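Local coordinates for histidinol-phosphatase (Bordetella pertussis, PDB 3FVV), which probably hydrolyses L-histidinol phosphate to L-histidinol and phosphate, a late step in histidine biosynthesis, at residues D12-P17 with F183-V188; T198-A203 with R216-I221. All coordinates share one frame; numbering follows the deposited sequence.

Contact 1 of 2, residues D12-P17 with F183-V188. With SO4 (sulfate ion), chain C.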
loop_
_atom_site.group_PDB
_atom_site.type_symbol
_atom_site.label_atom_id
_atom_site.label_comp_id
_atom_site.label_asym_id
_atom_site.label_seq_id
_atom_site.Cartn_x
_atom_site.Cartn_y
_atom_site.Cartn_z
ATOM N N ASP A 12 -2.037 4.023 -0.576
ATOM C CA ASP A 12 -1.507 5.381 -0.427
ATOM C C ASP A 12 -2.088 6.284 -1.474
ATOM O O ASP A 12 -1.966 6.004 -2.639
ATOM C CB ASP A 12 0.025 5.372 -0.438
ATOM C CG ASP A 12 0.603 4.513 0.696
ATOM O OD1 ASP A 12 0.179 4.639 1.855
ATOM O OD2 ASP A 12 1.441 3.650 0.437
ATOM N N HIS A 13 -2.781 7.335 -1.025
ATOM C CA HIS A 13 -3.450 8.320 -1.893
ATOM C C HIS A 13 -4.704 7.784 -2.529
ATOM O O HIS A 13 -5.359 8.494 -3.259
ATOM C CB HIS A 13 -2.516 8.846 -2.965
ATOM C CG HIS A 13 -1.324 9.535 -2.393
ATOM N ND1 HIS A 13 -1.430 10.703 -1.678
ATOM C CD2 HIS A 13 -0.017 9.194 -2.370
ATOM C CE1 HIS A 13 -0.232 11.075 -1.266
ATOM N NE2 HIS A 13 0.646 10.180 -1.676
ATOM N N THR A 14 -5.064 6.542 -2.241
ATOM C CA THR A 14 -6.326 5.956 -2.730
ATOM C C THR A 14 -7.287 5.889 -1.562
ATOM O O THR A 14 -8.297 6.542 -1.570
ATOM C CB THR A 14 -6.075 4.529 -3.306
ATOM O OG1 THR A 14 -5.296 4.664 -4.495
ATOM C CG2 THR A 14 -7.399 3.783 -3.628
ATOM N N LEU A 15 -6.956 5.107 -0.539
ATOM C CA LEU A 15 -7.811 5.031 0.643
ATOM C C LEU A 15 -7.396 6.041 1.702
ATOM O O LEU A 15 -8.209 6.385 2.526
ATOM C CB LEU A 15 -7.872 3.602 1.191
ATOM C CG LEU A 15 -8.638 2.529 0.383
ATOM C CD1 LEU A 15 -8.690 1.249 1.186
ATOM C CD2 LEU A 15 -10.062 3.007 0.008
ATOM N N LEU A 16 -6.147 6.559 1.660
ATOM C CA LEU A 16 -5.684 7.540 2.625
ATOM C C LEU A 16 -5.172 8.767 1.855
ATOM O O LEU A 16 -4.571 8.619 0.790
ATOM C CB LEU A 16 -4.561 6.983 3.507
ATOM C CG LEU A 16 -4.826 5.749 4.358
ATOM C CD1 LEU A 16 -3.483 5.297 4.941
ATOM C CD2 LEU A 16 -5.817 6.089 5.390
ATOM N N PRO A 17 -5.424 9.977 2.382
ATOM C CA PRO A 17 -5.000 11.184 1.700
ATOM C C PRO A 17 -3.535 11.465 1.996
ATOM O O PRO A 17 -3.160 12.574 2.105
ATOM C CB PRO A 17 -5.903 12.266 2.312
ATOM C CG PRO A 17 -6.223 11.766 3.675
ATOM C CD PRO A 17 -6.255 10.274 3.565
ATOM N N PHE A 183 -10.362 -2.912 -9.033
ATOM C CA PHE A 183 -9.127 -2.418 -8.426
ATOM C C PHE A 183 -9.208 -0.895 -8.476
ATOM O O PHE A 183 -9.519 -0.329 -9.527
ATOM C CB PHE A 183 -7.868 -2.930 -9.135
ATOM C CG PHE A 183 -6.575 -2.419 -8.542
ATOM C CD1 PHE A 183 -6.350 -2.435 -7.157
ATOM C CD2 PHE A 183 -5.573 -1.934 -9.370
ATOM C CE1 PHE A 183 -5.187 -1.954 -6.621
ATOM C CE2 PHE A 183 -4.381 -1.486 -8.848
ATOM C CZ PHE A 183 -4.185 -1.458 -7.472
ATOM N N TYR A 184 -9.077 -0.266 -7.309
ATOM C CA TYR A 184 -9.009 1.144 -7.167
ATOM C C TYR A 184 -7.551 1.613 -6.988
ATOM O O TYR A 184 -6.855 1.117 -6.123
ATOM C CB TYR A 184 -9.802 1.572 -5.918
ATOM C CG TYR A 184 -11.285 1.254 -5.912
ATOM C CD1 TYR A 184 -12.226 2.248 -6.091
ATOM C CD2 TYR A 184 -11.739 -0.036 -5.673
ATOM C CE1 TYR A 184 -13.564 1.957 -6.057
ATOM C CE2 TYR A 184 -13.078 -0.341 -5.673
ATOM C CZ TYR A 184 -13.988 0.671 -5.844
ATOM O OH TYR A 184 -15.327 0.373 -5.811
ATOM N N SER A 185 -7.073 2.566 -7.794
ATOM C CA SER A 185 -5.760 3.125 -7.583
ATOM C C SER A 185 -5.639 4.516 -8.168
ATOM O O SER A 185 -6.413 4.912 -8.995
ATOM C CB SER A 185 -4.620 2.211 -8.112
ATOM O OG SER A 185 -3.341 2.665 -7.613
ATOM N N ASP A 186 -4.595 5.218 -7.754
ATOM C CA ASP A 186 -4.395 6.643 -8.086
ATOM C C ASP A 186 -3.282 6.881 -9.080
ATOM O O ASP A 186 -3.194 7.988 -9.603
ATOM C CB ASP A 186 -3.983 7.427 -6.864
ATOM C CG ASP A 186 -2.630 6.988 -6.333
ATOM O OD1 ASP A 186 -2.484 5.789 -6.169
ATOM O OD2 ASP A 186 -1.708 7.803 -6.153
ATOM N N SER A 187 -2.466 5.859 -9.330
ATOM C CA SER A 187 -1.129 6.023 -9.901
ATOM C C SER A 187 -0.889 5.246 -11.176
ATOM O O SER A 187 -1.343 4.097 -11.323
ATOM C CB SER A 187 -0.112 5.513 -8.893
ATOM O OG SER A 187 1.191 5.514 -9.438
ATOM N N VAL A 188 -0.086 5.832 -12.070
ATOM C CA VAL A 188 0.272 5.170 -13.307
ATOM C C VAL A 188 1.122 3.954 -13.013
ATOM O O VAL A 188 1.151 3.040 -13.827
ATOM C CB VAL A 188 0.970 6.119 -14.329
ATOM C CG1 VAL A 188 1.405 5.359 -15.561
ATOM C CG2 VAL A 188 0.015 7.247 -14.757
HETATM S S SO4 C . 0.747 2.057 -2.603
HETATM O O1 SO4 C . -0.441 1.806 -1.702
HETATM O O2 SO4 C . 1.191 0.829 -3.368
HETATM O O3 SO4 C . 0.370 3.205 -3.414
HETATM O O4 SO4 C . 1.924 2.456 -1.816
HETATM O O HOH W 1 0.481 6.707 -4.930
#
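Thr14 lays its methyl group CG2 over the backbone of Tyr184, with CG2 3.7 Å from Tyr184 O and 4.0 Å from Tyr184 CB. Segment 12-17 is the loop after strand 5-9, and 183-188 is the end of strand 180-185 with the start of the loop behind it. Both carry signature motifs of the HAD fold. Asp10, Asp12 and Thr14 form the DxDxT motif, and Asp186 and Asp190 belong to the acidic motif. In HAD phosphatases the DxDxT loop lines the phosphate site, and both motifs contribute carboxylates to the magnesium site; the same is probable here. The side chains of Thr14 and Tyr184 meet at about a right angle. Thr14 OG1 lies anti to the carbonyl carbon (chi1 -68°), which leaves CG2 for Tyr184 and turns OG1 toward the acidic loop. OG1 comes within 3.5 Å of Asp186 OD1, but its hydrogen bond is to Asp10 OD2. The tyrosine ring itself leads away to helix 95-106, where Tyr184 OH bonds to His104. Asp186 reaches back toward the loop. Its OD2 rests 3.5 Å from His13 CB, and its carboxylate is inclined by 39° to the imidazole plane.

A sulfate, probably from the crystallisation liquor, sits beside Asp12, consistent with a phosphate site. Asp12 N gives it a nearly straight hydrogen bond, 3.0 Å to sulfate O1. Asp12 OD2 is 2.6 Å from sulfate O4. Asp12 OD1 bonds to Ser20 and OD2 to Thr117, which helps to fix the rotation of the carboxylate. Leu11 N, Thr115, Ala116 N and Lys160 add to the grip on the anion. No direct hydrogen bond joins the two segments. A water bridges them instead: it donates a bond of 2.7 Å to Asp186 OD2 and a weak one to Asp12 O.

Contact 2 of 2, residues T198-A203 with R216-I221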
loop_
_atom_site.group_PDB
_atom_site.type_symbol
_atom_site.label_atom_id
_atom_site.label_comp_id
_atom_site.label_asym_id
_atom_site.label_seq_id
_atom_site.Cartn_x
_atom_site.Cartn_y
_atom_site.Cartn_z
ATOM N N THR A 198 -11.471 -6.744 -14.240
ATOM C CA THR A 198 -12.509 -6.295 -15.183
ATOM C C THR A 198 -13.018 -4.895 -14.907
ATOM O O THR A 198 -13.528 -4.287 -15.835
ATOM C CB THR A 198 -13.713 -7.221 -15.230
ATOM O OG1 THR A 198 -14.299 -7.219 -13.922
ATOM C CG2 THR A 198 -13.261 -8.691 -15.642
ATOM N N ARG A 199 -12.904 -4.369 -13.674
ATOM C CA ARG A 199 -13.395 -3.025 -13.390
ATOM C C ARG A 199 -12.355 -2.131 -12.713
ATOM O O ARG A 199 -12.372 -1.927 -11.490
ATOM C CB ARG A 199 -14.619 -3.089 -12.506
ATOM C CG ARG A 199 -15.646 -4.067 -12.938
ATOM C CD ARG A 199 -16.833 -3.395 -13.621
ATOM N NE ARG A 199 -18.064 -3.772 -12.907
ATOM C CZ ARG A 199 -19.148 -4.334 -13.433
ATOM N NH1 ARG A 199 -19.228 -4.591 -14.739
ATOM N NH2 ARG A 199 -20.178 -4.605 -12.632
ATOM N N PRO A 200 -11.453 -1.568 -13.514
ATOM C CA PRO A 200 -10.480 -0.621 -12.989
ATOM C C PRO A 200 -11.131 0.723 -12.624
ATOM O O PRO A 200 -11.940 1.256 -13.426
ATOM C CB PRO A 200 -9.512 -0.436 -14.172
ATOM C CG PRO A 200 -10.347 -0.713 -15.375
ATOM C CD PRO A 200 -11.323 -1.771 -14.970
ATOM N N ILE A 201 -10.755 1.283 -11.475
ATOM C CA ILE A 201 -11.314 2.577 -10.994
ATOM C C ILE A 201 -10.119 3.451 -10.633
ATOM O O ILE A 201 -9.278 3.058 -9.825
ATOM C CB ILE A 201 -12.186 2.446 -9.682
ATOM C CG1 ILE A 201 -13.243 1.308 -9.768
ATOM C CG2 ILE A 201 -12.859 3.730 -9.352
ATOM C CD1 ILE A 201 -14.249 1.486 -10.854
ATOM N N ALA A 202 -10.022 4.592 -11.269
ATOM C CA ALA A 202 -8.996 5.553 -11.008
ATOM C C ALA A 202 -9.535 6.402 -9.862
ATOM O O ALA A 202 -10.534 7.120 -10.028
ATOM C CB ALA A 202 -8.770 6.384 -12.232
ATOM N N ALA A 203 -8.908 6.272 -8.707
ATOM C CA ALA A 203 -9.326 6.928 -7.467
ATOM C C ALA A 203 -8.318 8.021 -7.155
ATOM O O ALA A 203 -7.111 7.750 -7.044
ATOM C CB ALA A 203 -9.393 5.927 -6.319
ATOM N N ARG A 216 -9.762 5.561 -21.740
ATOM C CA ARG A 216 -10.320 4.219 -21.809
ATOM C C ARG A 216 -11.712 4.095 -21.224
ATOM O O ARG A 216 -12.215 3.000 -21.103
ATOM C CB ARG A 216 -9.404 3.229 -21.109
ATOM C CG ARG A 216 -7.981 3.355 -21.517
ATOM C CD ARG A 216 -7.140 2.202 -20.998
ATOM N NE ARG A 216 -5.746 2.471 -21.325
ATOM C CZ ARG A 216 -4.696 1.708 -21.022
ATOM N NH1 ARG A 216 -4.804 0.548 -20.369
ATOM N NH2 ARG A 216 -3.506 2.118 -21.416
ATOM N N GLY A 217 -12.344 5.192 -20.843
ATOM C CA GLY A 217 -13.667 5.087 -20.206
ATOM C C GLY A 217 -13.728 4.489 -18.790
ATOM O O GLY A 217 -14.805 4.105 -18.341
ATOM N N TRP A 218 -12.592 4.417 -18.087
ATOM C CA TRP A 218 -12.529 3.840 -16.721
ATOM C C TRP A 218 -13.178 4.796 -15.753
ATOM O O TRP A 218 -12.936 6.004 -15.829
ATOM C CB TRP A 218 -11.071 3.648 -16.270
ATOM C CG TRP A 218 -10.299 2.595 -16.964
ATOM C CD1 TRP A 218 -10.780 1.647 -17.798
ATOM C CD2 TRP A 218 -8.888 2.352 -16.847
ATOM N NE1 TRP A 218 -9.758 0.828 -18.214
ATOM C CE2 TRP A 218 -8.589 1.247 -17.633
ATOM C CE3 TRP A 218 -7.851 2.972 -16.145
ATOM C CZ2 TRP A 218 -7.276 0.734 -17.748
ATOM C CZ3 TRP A 218 -6.567 2.481 -16.264
ATOM C CH2 TRP A 218 -6.285 1.384 -17.072
ATOM N N GLN A 219 -13.961 4.264 -14.815
ATOM C CA GLN A 219 -14.572 5.051 -13.753
ATOM C C GLN A 219 -13.463 5.858 -13.013
ATOM O O GLN A 219 -12.343 5.368 -12.889
ATOM C CB GLN A 219 -15.332 4.073 -12.845
ATOM C CG GLN A 219 -15.844 4.508 -11.534
ATOM C CD GLN A 219 -17.009 5.394 -11.687
ATOM O OE1 GLN A 219 -16.869 6.526 -12.113
ATOM N NE2 GLN A 219 -18.181 4.882 -11.399
ATOM N N VAL A 220 -13.774 7.095 -12.603
ATOM C CA VAL A 220 -12.861 7.994 -11.854
ATOM C C VAL A 220 -13.601 8.406 -10.625
ATOM O O VAL A 220 -14.770 8.686 -10.710
ATOM C CB VAL A 220 -12.485 9.261 -12.643
ATOM C CG1 VAL A 220 -11.722 10.256 -11.781
ATOM C CG2 VAL A 220 -11.670 8.900 -13.873
ATOM N N ILE A 221 -12.965 8.384 -9.472
ATOM C CA ILE A 221 -13.605 8.852 -8.285
ATOM C C ILE A 221 -12.621 9.702 -7.531
ATOM O O ILE A 221 -11.500 9.295 -7.294
ATOM C CB ILE A 221 -14.055 7.703 -7.367
ATOM C CG1 ILE A 221 -14.935 6.708 -8.123
ATOM C CG2 ILE A 221 -14.773 8.270 -6.086
ATOM C CD1 ILE A 221 -15.364 5.569 -7.196
#
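A beta-alpha-beta unit at the edge of the HAD sheet formed by the C-terminal part of the chain brings strand 199-203 beside strand 219-221, with helix 207-216 as the connection. The strands run parallel, their short axes 31° apart. Two backbone hydrogen bonds join them, both through Ala202. Ala202 N donates to Gln219 O at 2.9 Å, and Ala202 O accepts from Ile221 N at 2.8 Å. Before the strand, Gly217 ends the helix in a Schellman motif with positive phi.

A tight contact lies at the entry to the strands. Pro200 CG stands over the five-membered ring of Trp218, 3.3 Å from the centroid and 11° off the normal, a clear CH-pi contact. Arg216 CD packs on the opposite face, so the indole is sandwiched. Further along, Ile201 and Gln219 point the same way on one face of the sheet, and Ile201 CD1 lies 3.4 Å from Gln219 CB. Gln219 then bends at chi2 (73°), which turns its amide back to its own strand, where OE1 takes a weak bond from Val220 N. Ile201 CG2 also meets Ile221 CD1 at 3.8 Å. On the other face Ala202 CB faces Val220 CG2, and both side chains touch Ala213 of the helix. Main-chain bonds through Ala202 thus set the parallel register, while apolar groups and the CH-pi contact pack the strands together.

Overall arrangement
Strand 5-9 leads into the loop 12-17. The chain then runs through the helices and the middle strands before strand 180-185 returns to that loop. Contact 1 closes this long excursion of about 165 residues. Contact 2 opens later and closes a short one, spanned by helix 207-216. The two follow in series and neither encloses the other. They meet in the sheet, with centres 12 Å apart, because strand 180-185 pairs with strand 199-203: Phe183 O lies 2.8 Å from Ile201 N. Asp186 also packs on Ala203. Contact 1 joins the sulfate-binding loop after strand 5-9 to the acidic loop after strand 180-185, and contact 2 extends the same sheet to its last strand.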